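Local coordinates for La-related protein 7 homolog (Schizosaccharomyces pombe, PDB 6TZN), which binds the telomerase RNA ter1 specifically and promotes its assembly with the catalytic subunit trt1 into the telomerase holoenzyme, at residues 27-30 with 31-35; 72-75 with 76-79; 86-89 with 90-93. All blocks are in the same frame, centred on the assembly; numbering follows the deposited sequence.

Interaction 1 of 3, residues 27-30 with 31-35; sequences TIHS and LLSYV
The methyl branch CG2 of I28 lies alongside the isobutyl group of L32 one helical turn later, with CG2 of I28 3.9 Å from CD1 of L32. Both side chains point the same way. L32 also folds back over the turn before it, its CG coming within 3.2 Å of the carbonyl oxygen of I28, the same oxygen that accepts the L32 backbone N-H in a nearly straight bond of 2.8 Å between L32 N and I28 O. This pair faces the interior: I28 goes on to I50 and Y52, while L32 packs against F76 of helix 66-78.

A different kind of contact joins H29 and S33 on the outer side. S33 turns OG beside its own backbone N (chi1 -56°), which brings the hydroxyl back toward the preceding turn, where it donates to the carbonyl oxygen of H29 (S33 OG to H29 O 2.9 Å). The backbone N of S33 reaches the same oxygen at 3.0 Å from S33 N to H29 O. The two donors approach from opposite faces of the carbonyl plane, and the hydroxyl stands well above that plane. The H29 ring meets S33 OG obliquely, its CD2 3.6 Å away. At the start of the run, T27 OG1 is hydrogen-bonded to N24 OD1.

The chemistry therefore divides the helix: hydrocarbon against hydrocarbon faces the protein core, while on the outer side a serine hydroxyl spends its proton on its own helix, so that one carbonyl oxygen is gripped twice.

Interaction 2 of 3, residues 72-75 with 76-79; sequences CINA and FRTQ
N74 and R77 run side by side from successive turns of helix 66-78, their flat ends steeply turned: the amide and guanidinium planes stand 72° apart. They are joined by a bond at the guanidinium edge, with R77 NH1 2.7 Å from N74 OD1 and an N-H...O angle of 164°. The amide oxygen sits in the plane of the guanidinium, whereas NH1 comes in tilted from the amide plane. A bend in the arginine chain at chi3 (69°) folds the group back over the preceding turn to reach it.

C72 and F76 meet quite differently on the inner face. The sulfur lies at the rim of the ring, near its plane, with C72 SG 3.9 Å from F76 CE2, making an edge-on Cys sulfur-aromatic contact. C72 also packs on T14 and I16 of strand 13-17, and both it and F76 touch A104 of strand 103-106.

Towards the helix end the carbonyls take over. T78 holds OG1 in the crowded position between its backbone N and carbonyl carbon, from where OG1 donates to N74 O at 2.9 Å; T78 N joins it there at 3.0 Å from N74 O, on the opposite face of the carbonyl. Q79, the first residue beyond helical geometry, still gives its N-H to A75 O (Q79 N to A75 O 2.9 Å), while its side chain lies against that same oxygen, CG 3.2 Å from A75 O. Its amide then ties into R81 through OE1 and into V35 of helix 25-39 through NE2.

This is the closing turn of the second helix of an RNA recognition motif, its cysteine and phenylalanine laid against the sheet, N74 and R77 paired on the outer side and Q79 reaching across to helix 25-39.

Interaction 3 of 3, residues 86-89 with 90-93; sequences HDDI and RAHR
D88 bends its carboxylate toward the backbone of A91 three residues on, and OD1 accepts the A91 N-H: A91 N lies 3.1 Å from D88 OD1, with a nearly straight approach that comes from above the carboxylate plane. With chi1 at -175°, CG lies opposite the backbone N and the carboxylate reaches across the inside of the turn, where OD2 also sits 3.3 Å from A91 CA. OD2 has its own mate in N84 N, so one carboxylate spans two parts of the loop. Replacing D88 by alanine would remove both oxygens, and the N-H groups of A91 and N84 would probably be left without this acceptor.

Further out, R90 runs its CG over the centre of the H92 ring, 3.8 Å above the plane. I89 O is buried with no polar partner. Helix 25-39 lies behind the turn: I89 packs on S30 and Y34, R90 on Y34, and A91 on L31. Beyond these, R90 O is held by R81, H92 O by N84, and D88 O by Q83.

The result is a turn closed by a bond from an aspartate side chain to the backbone N three residues later, in the long irregular connection between helix 66-78 and strand 103-106 of this xRRM.

The three interactions follow one another along the chain: interaction 1 on helix 25-39, interaction 2 at the end of helix 66-78, and interaction 3 in the loop leading to strand 103-106. Interaction 1 is the hub. Its centre lies about 13 Å from that of interaction 2, which it meets through L31 on F76 and V35 on A75, and about 9 Å from that of interaction 3, where T27 CG2 rests against H86 O. Interactions 2 and 3 do not touch, their nearest atoms being about 7 Å apart. In this C-terminal xRRM of a telomerase RNA-binding protein, both helices pack on one side of the four-stranded antiparallel sheet, with the loop laid along helix 25-39.

Interaction 1 of 3, residues 27-30 with 31-35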
ATOM      1  N   THR A  27       9.428   0.998  -6.475  1.00 16.71           N
ATOM      2  CA  THR A  27       9.151   2.254  -5.789  1.00 16.54           C
ATOM      3  C   THR A  27       8.051   2.076  -4.756  1.00 16.28           C
ATOM      4  O   THR A  27       8.155   2.601  -3.645  1.00 16.39           O
ATOM      5  CB  THR A  27       8.781   3.350  -6.791  1.00 16.40           C
ATOM      6  OG1 THR A  27       9.831   3.486  -7.753  1.00 19.08           O
ATOM      7  CG2 THR A  27       8.573   4.690  -6.084  1.00 18.15           C
ATOM      8  N   ILE A  28       6.992   1.335  -5.099  1.00 15.32           N
ATOM      9  CA  ILE A  28       5.928   1.087  -4.128  1.00 15.23           C
ATOM     10  C   ILE A  28       6.486   0.388  -2.896  1.00 15.61           C
ATOM     11  O   ILE A  28       6.176   0.760  -1.758  1.00 16.57           O
ATOM     12  CB  ILE A  28       4.768   0.294  -4.761  1.00 15.32           C
ATOM     13  CG1 ILE A  28       4.124   1.085  -5.902  1.00 16.48           C
ATOM     14  CG2 ILE A  28       3.745  -0.092  -3.696  1.00 16.45           C
ATOM     15  CD1 ILE A  28       3.262   0.213  -6.815  1.00 18.05           C
ATOM     16  N   HIS A  29       7.336  -0.616  -3.098  1.00 16.72           N
ATOM     17  CA  HIS A  29       7.938  -1.317  -1.967  1.00 17.75           C
ATOM     18  C   HIS A  29       8.726  -0.355  -1.085  1.00 17.78           C
ATOM     19  O   HIS A  29       8.579  -0.352   0.144  1.00 18.60           O
ATOM     20  CB  HIS A  29       8.837  -2.448  -2.474  1.00 19.99           C
ATOM     21  CG  HIS A  29       9.384  -3.314  -1.385  1.00 23.99           C
ATOM     22  ND1 HIS A  29       8.970  -4.614  -1.195  1.00 29.75           N
ATOM     23  CD2 HIS A  29      10.313  -3.071  -0.431  1.00 29.52           C
ATOM     24  CE1 HIS A  29       9.623  -5.137  -0.172  1.00 29.88           C
ATOM     25  NE2 HIS A  29      10.439  -4.218   0.314  1.00 29.53           N
ATOM     26  N   SER A  30       9.562   0.484  -1.698  1.00 16.86           N
ATOM     27  CA  SER A  30      10.358   1.436  -0.930  1.00 17.85           C
ATOM     28  C   SER A  30       9.474   2.446  -0.213  1.00 15.98           C
ATOM     29  O   SER A  30       9.739   2.800   0.945  1.00 17.88           O
ATOM     30  CB  SER A  30      11.338   2.159  -1.851  1.00 20.58           C
ATOM     31  OG  SER A  30      12.282   1.246  -2.370  1.00 22.43           O
ATOM     32  N   LEU A  31       8.434   2.935  -0.891  1.00 15.39           N
ATOM     33  CA  LEU A  31       7.522   3.892  -0.275  1.00 15.94           C
ATOM     34  C   LEU A  31       6.823   3.268   0.930  1.00 15.85           C
ATOM     35  O   LEU A  31       6.753   3.869   2.015  1.00 16.41           O
ATOM     36  CB  LEU A  31       6.507   4.372  -1.312  1.00 16.52           C
ATOM     37  CG  LEU A  31       5.513   5.459  -0.899  1.00 19.31           C
ATOM     38  CD1 LEU A  31       5.097   6.283  -2.124  1.00 21.04           C
ATOM     39  CD2 LEU A  31       4.289   4.858  -0.224  1.00 20.98           C
ATOM     40  N   LEU A  32       6.292   2.057   0.760  1.00 16.22           N
ATOM     41  CA  LEU A  32       5.633   1.382   1.874  1.00 18.26           C
ATOM     42  C   LEU A  32       6.589   1.194   3.044  1.00 20.00           C
ATOM     43  O   LEU A  32       6.222   1.440   4.193  1.00 21.24           O
ATOM     44  CB  LEU A  32       5.089   0.035   1.407  1.00 21.67           C
ATOM     45  CG  LEU A  32       3.905   0.081   0.445  1.00 24.86           C
ATOM     46  CD1 LEU A  32       3.582  -1.317  -0.040  1.00 24.84           C
ATOM     47  CD2 LEU A  32       2.683   0.708   1.099  1.00 25.99           C
ATOM     48  N   SER A  33       7.825   0.767   2.775  1.00 20.81           N
ATOM     49  CA  SER A  33       8.795   0.574   3.848  1.00 22.78           C
ATOM     50  C   SER A  33       9.127   1.888   4.544  1.00 22.14           C
ATOM     51  O   SER A  33       9.240   1.936   5.775  1.00 23.21           O
ATOM     52  CB  SER A  33      10.060  -0.072   3.291  1.00 27.62           C
ATOM     53  OG  SER A  33       9.743  -1.290   2.642  1.00 33.33           O
ATOM     54  N   TYR A  34       9.292   2.958   3.773  1.00 19.78           N
ATOM     55  CA  TYR A  34       9.606   4.264   4.336  1.00 20.12           C
ATOM     56  C   TYR A  34       8.497   4.730   5.271  1.00 18.09           C
ATOM     57  O   TYR A  34       8.757   5.158   6.404  1.00 19.98           O
ATOM     58  CB  TYR A  34       9.812   5.254   3.184  1.00 20.21           C
ATOM     59  CG  TYR A  34      10.245   6.630   3.617  1.00 19.52           C
ATOM     60  CD1 TYR A  34       9.314   7.576   4.035  1.00 18.96           C
ATOM     61  CD2 TYR A  34      11.588   6.981   3.619  1.00 21.75           C
ATOM     62  CE1 TYR A  34       9.715   8.832   4.449  1.00 20.09           C
ATOM     63  CE2 TYR A  34      11.996   8.236   4.020  1.00 22.36           C
ATOM     64  CZ  TYR A  34      11.056   9.155   4.437  1.00 20.09           C
ATOM     65  OH  TYR A  34      11.467  10.401   4.832  1.00 22.49           O
ATOM     66  N   VAL A  35       7.250   4.640   4.813  1.00 17.42           N
ATOM     67  CA  VAL A  35       6.112   5.075   5.618  1.00 18.38           C
ATOM     68  C   VAL A  35       5.936   4.183   6.845  1.00 19.58           C
ATOM     69  O   VAL A  35       5.736   4.676   7.967  1.00 20.06           O
ATOM     70  CB  VAL A  35       4.855   5.117   4.727  1.00 20.32           C
ATOM     71  CG1 VAL A  35       3.603   5.353   5.540  1.00 23.84           C
ATOM     72  CG2 VAL A  35       5.003   6.192   3.662  1.00 19.63           C
TER

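Interaction 2 of 3, residues 72-75 with 76-79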
ATOM      1  N   CYS A  72       0.106  -0.720   8.206  1.00 19.13           N
ATOM      2  CA  CYS A  72       0.021   0.039   6.963  1.00 18.45           C
ATOM      3  C   CYS A  72      -1.202   0.952   6.964  1.00 17.76           C
ATOM      4  O   CYS A  72      -1.108   2.142   6.627  1.00 18.48           O
ATOM      5  CB  CYS A  72      -0.030  -0.935   5.788  1.00 18.14           C
ATOM      6  SG  CYS A  72      -0.287  -0.147   4.192  1.00 20.10           S
ATOM      7  N   ILE A  73      -2.366   0.411   7.333  1.00 18.62           N
ATOM      8  CA  ILE A  73      -3.584   1.219   7.369  1.00 18.78           C
ATOM      9  C   ILE A  73      -3.412   2.407   8.306  1.00 19.25           C
ATOM     10  O   ILE A  73      -3.748   3.549   7.962  1.00 20.19           O
ATOM     11  CB  ILE A  73      -4.794   0.357   7.773  1.00 20.47           C
ATOM     12  CG1 ILE A  73      -5.009  -0.783   6.776  1.00 23.76           C
ATOM     13  CG2 ILE A  73      -6.041   1.225   7.895  1.00 23.16           C
ATOM     14  CD1 ILE A  73      -5.150  -0.326   5.367  1.00 25.16           C
ATOM     15  N   ASN A  74      -2.873   2.159   9.504  1.00 19.62           N
ATOM     16  CA  ASN A  74      -2.697   3.238  10.473  1.00 20.97           C
ATOM     17  C   ASN A  74      -1.717   4.283   9.958  1.00 18.80           C
ATOM     18  O   ASN A  74      -1.915   5.487  10.165  1.00 20.59           O
ATOM     19  CB  ASN A  74      -2.211   2.668  11.806  1.00 23.90           C
ATOM     20  CG  ASN A  74      -3.271   1.842  12.506  1.00 25.10           C
ATOM     21  OD1 ASN A  74      -4.459   1.976  12.223  1.00 28.81           O
ATOM     22  ND2 ASN A  74      -2.842   0.982  13.429  1.00 29.40           N
ATOM     23  N   ALA A  75      -0.655   3.841   9.283  1.00 18.03           N
ATOM     24  CA  ALA A  75       0.372   4.758   8.801  1.00 19.38           C
ATOM     25  C   ALA A  75      -0.200   5.767   7.810  1.00 20.04           C
ATOM     26  O   ALA A  75       0.047   6.974   7.921  1.00 20.88           O
ATOM     27  CB  ALA A  75       1.508   3.964   8.160  1.00 19.95           C
ATOM     28  N   PHE A  76      -0.954   5.293   6.816  1.00 17.85           N
ATOM     29  CA  PHE A  76      -1.496   6.223   5.831  1.00 20.17           C
ATOM     30  C   PHE A  76      -2.664   7.037   6.363  1.00 22.46           C
ATOM     31  O   PHE A  76      -2.932   8.124   5.840  1.00 24.29           O
ATOM     32  CB  PHE A  76      -1.865   5.501   4.538  1.00 20.51           C
ATOM     33  CG  PHE A  76      -0.675   5.091   3.731  1.00 19.10           C
ATOM     34  CD1 PHE A  76      -0.001   6.018   2.949  1.00 21.73           C
ATOM     35  CD2 PHE A  76      -0.202   3.786   3.786  1.00 19.71           C
ATOM     36  CE1 PHE A  76       1.106   5.648   2.217  1.00 22.40           C
ATOM     37  CE2 PHE A  76       0.903   3.406   3.053  1.00 22.91           C
ATOM     38  CZ  PHE A  76       1.559   4.340   2.261  1.00 21.98           C
ATOM     39  N   ARG A  77      -3.351   6.552   7.399  1.00 21.24           N
ATOM     40  CA  ARG A  77      -4.398   7.363   8.007  1.00 23.23           C
ATOM     41  C   ARG A  77      -3.808   8.541   8.768  1.00 24.30           C
ATOM     42  O   ARG A  77      -4.369   9.643   8.756  1.00 28.51           O
ATOM     43  CB  ARG A  77      -5.258   6.512   8.939  1.00 26.17           C
ATOM     44  CG  ARG A  77      -6.456   7.267   9.490  1.00 32.64           C
ATOM     45  CD  ARG A  77      -7.175   6.481  10.571  1.00 39.52           C
ATOM     46  NE  ARG A  77      -6.371   6.365  11.782  1.00 43.63           N
ATOM     47  CZ  ARG A  77      -5.825   5.231  12.208  1.00 47.31           C
ATOM     48  NH1 ARG A  77      -5.997   4.112  11.517  1.00 48.36           N
ATOM     49  NH2 ARG A  77      -5.106   5.219  13.324  1.00 49.65           N
ATOM     50  N   THR A  78      -2.663   8.337   9.419  1.00 20.22           N
ATOM     51  CA  THR A  78      -2.101   9.371  10.272  1.00 22.63           C
ATOM     52  C   THR A  78      -1.032  10.217   9.590  1.00 21.29           C
ATOM     53  O   THR A  78      -0.761  11.324  10.054  1.00 23.66           O
ATOM     54  CB  THR A  78      -1.570   8.768  11.581  1.00 28.30           C
ATOM     55  OG1 THR A  78      -0.539   7.817  11.301  1.00 29.91           O
ATOM     56  CG2 THR A  78      -2.691   8.065  12.335  1.00 29.91           C
ATOM     57  N   GLN A  79      -0.446   9.751   8.491  1.00 20.59           N
ATOM     58  CA  GLN A  79       0.571  10.499   7.757  1.00 20.68           C
ATOM     59  C   GLN A  79      -0.003  10.962   6.421  1.00 20.54           C
ATOM     60  O   GLN A  79      -0.472  10.141   5.629  1.00 26.18           O
ATOM     61  CB  GLN A  79       1.802   9.627   7.504  1.00 20.31           C
ATOM     62  CG  GLN A  79       2.425   8.982   8.740  1.00 21.10           C
ATOM     63  CD  GLN A  79       3.564   8.042   8.372  1.00 20.80           C
ATOM     64  OE1 GLN A  79       4.297   8.293   7.419  1.00 22.13           O
ATOM     65  NE2 GLN A  79       3.712   6.955   9.121  1.00 20.53           N
TER

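Interaction 3 of 3, residues 86-89 with 90-93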
ATOM      1  N   HIS A  86       7.093   9.580 -10.350  1.00 16.41           N
ATOM      2  CA  HIS A  86       7.002   8.132 -10.453  1.00 16.88           C
ATOM      3  C   HIS A  86       7.996   7.415  -9.545  1.00 16.58           C
ATOM      4  O   HIS A  86       7.775   6.247  -9.219  1.00 18.05           O
ATOM      5  CB  HIS A  86       7.179   7.702 -11.908  1.00 19.87           C
ATOM      6  CG  HIS A  86       8.575   7.862 -12.417  1.00 21.10           C
ATOM      7  ND1 HIS A  86       9.547   6.904 -12.232  1.00 23.71           N
ATOM      8  CD2 HIS A  86       9.157   8.860 -13.123  1.00 27.16           C
ATOM      9  CE1 HIS A  86      10.673   7.309 -12.791  1.00 26.90           C
ATOM     10  NE2 HIS A  86      10.463   8.491 -13.342  1.00 29.44           N
ATOM     11  N   ASP A  87       9.080   8.077  -9.128  1.00 16.31           N
ATOM     12  CA  ASP A  87      10.111   7.436  -8.316  1.00 15.89           C
ATOM     13  C   ASP A  87      10.217   8.044  -6.923  1.00 16.09           C
ATOM     14  O   ASP A  87      11.224   7.847  -6.235  1.00 17.23           O
ATOM     15  CB  ASP A  87      11.471   7.396  -9.021  1.00 17.58           C
ATOM     16  CG  ASP A  87      11.951   8.760  -9.482  1.00 18.81           C
ATOM     17  OD1 ASP A  87      11.395   9.788  -9.055  1.00 18.23           O
ATOM     18  OD2 ASP A  87      12.903   8.808 -10.298  1.00 23.04           O
ATOM     19  N   ASP A  88       9.189   8.769  -6.498  1.00 15.49           N
ATOM     20  CA  ASP A  88       9.184   9.409  -5.185  1.00 15.64           C
ATOM     21  C   ASP A  88       8.879   8.376  -4.103  1.00 15.08           C
ATOM     22  O   ASP A  88       7.819   7.745  -4.126  1.00 16.02           O
ATOM     23  CB  ASP A  88       8.116  10.502  -5.205  1.00 16.96           C
ATOM     24  CG  ASP A  88       8.073  11.329  -3.939  1.00 16.96           C
ATOM     25  OD1 ASP A  88       8.987  11.230  -3.096  1.00 17.42           O
ATOM     26  OD2 ASP A  88       7.096  12.092  -3.817  1.00 18.56           O
ATOM     27  N   ILE A  89       9.809   8.215  -3.163  1.00 16.07           N
ATOM     28  CA  ILE A  89       9.676   7.275  -2.052  1.00 16.72           C
ATOM     29  C   ILE A  89       9.123   7.943  -0.791  1.00 16.77           C
ATOM     30  O   ILE A  89       8.308   7.355  -0.079  1.00 21.48           O
ATOM     31  CB  ILE A  89      11.042   6.611  -1.768  1.00 22.40           C
ATOM     32  CG1 ILE A  89      11.480   5.744  -2.951  1.00 24.08           C
ATOM     33  CG2 ILE A  89      10.996   5.821  -0.456  1.00 28.14           C
ATOM     34  CD1 ILE A  89      12.932   5.331  -2.851  1.00 27.19           C
ATOM     35  N   ARG A  90       9.575   9.155  -0.465  1.00 16.28           N
ATOM     36  CA  ARG A  90       9.162   9.743   0.803  1.00 17.15           C
ATOM     37  C   ARG A  90       7.820  10.455   0.708  1.00 16.27           C
ATOM     38  O   ARG A  90       7.126  10.582   1.723  1.00 16.82           O
ATOM     39  CB  ARG A  90      10.267  10.612   1.398  1.00 21.99           C
ATOM     40  CG  ARG A  90      10.490  11.934   0.751  1.00 25.14           C
ATOM     41  CD  ARG A  90      11.820  12.543   1.241  1.00 26.75           C
ATOM     42  NE  ARG A  90      12.916  12.205   0.336  1.00 22.66           N
ATOM     43  CZ  ARG A  90      14.156  12.679   0.427  1.00 22.82           C
ATOM     44  NH1 ARG A  90      14.494  13.502   1.415  1.00 23.73           N
ATOM     45  NH2 ARG A  90      15.065  12.326  -0.477  1.00 20.87           N
ATOM     46  N   ALA A  91       7.419  10.881  -0.489  1.00 16.01           N
ATOM     47  CA  ALA A  91       6.039  11.277  -0.758  1.00 16.62           C
ATOM     48  C   ALA A  91       5.549  12.400   0.167  1.00 16.25           C
ATOM     49  O   ALA A  91       4.452  12.347   0.722  1.00 17.54           O
ATOM     50  CB  ALA A  91       5.107  10.057  -0.728  1.00 17.31           C
ATOM     51  N   HIS A  92       6.350  13.450   0.296  1.00 17.49           N
ATOM     52  CA  HIS A  92       5.899  14.602   1.071  1.00 18.68           C
ATOM     53  C   HIS A  92       4.855  15.381   0.286  1.00 19.43           C
ATOM     54  O   HIS A  92       5.043  15.682  -0.897  1.00 23.30           O
ATOM     55  CB  HIS A  92       7.072  15.521   1.399  1.00 20.65           C
ATOM     56  CG  HIS A  92       8.037  14.932   2.373  1.00 20.76           C
ATOM     57  ND1 HIS A  92       9.238  15.529   2.680  1.00 24.52           N
ATOM     58  CD2 HIS A  92       7.989  13.786   3.090  1.00 21.51           C
ATOM     59  CE1 HIS A  92       9.884  14.784   3.562  1.00 25.70           C
ATOM     60  NE2 HIS A  92       9.146  13.720   3.826  1.00 23.83           N
ATOM     61  N   ARG A  93       3.757  15.727   0.949  1.00 21.77           N
ATOM     62  CA  ARG A  93       2.767  16.589   0.324  1.00 26.00           C
ATOM     63  C   ARG A  93       3.371  17.965   0.083  1.00 27.06           C
ATOM     64  O   ARG A  93       4.093  18.502   0.926  1.00 30.31           O
ATOM     65  CB  ARG A  93       1.512  16.677   1.205  1.00 30.70           C
ATOM     66  CG  ARG A  93       1.659  17.483   2.500  1.00 34.38           C
ATOM     67  CD  ARG A  93       1.217  18.935   2.315  1.00 39.66           C
ATOM     68  NE  ARG A  93       1.217  19.685   3.568  1.00 42.45           N
ATOM     69  CZ  ARG A  93       2.256  20.370   4.037  1.00 45.96           C
ATOM     70  NH1 ARG A  93       3.395  20.405   3.355  1.00 47.75           N
ATOM     71  NH2 ARG A  93       2.158  21.021   5.191  1.00 49.00           N
TER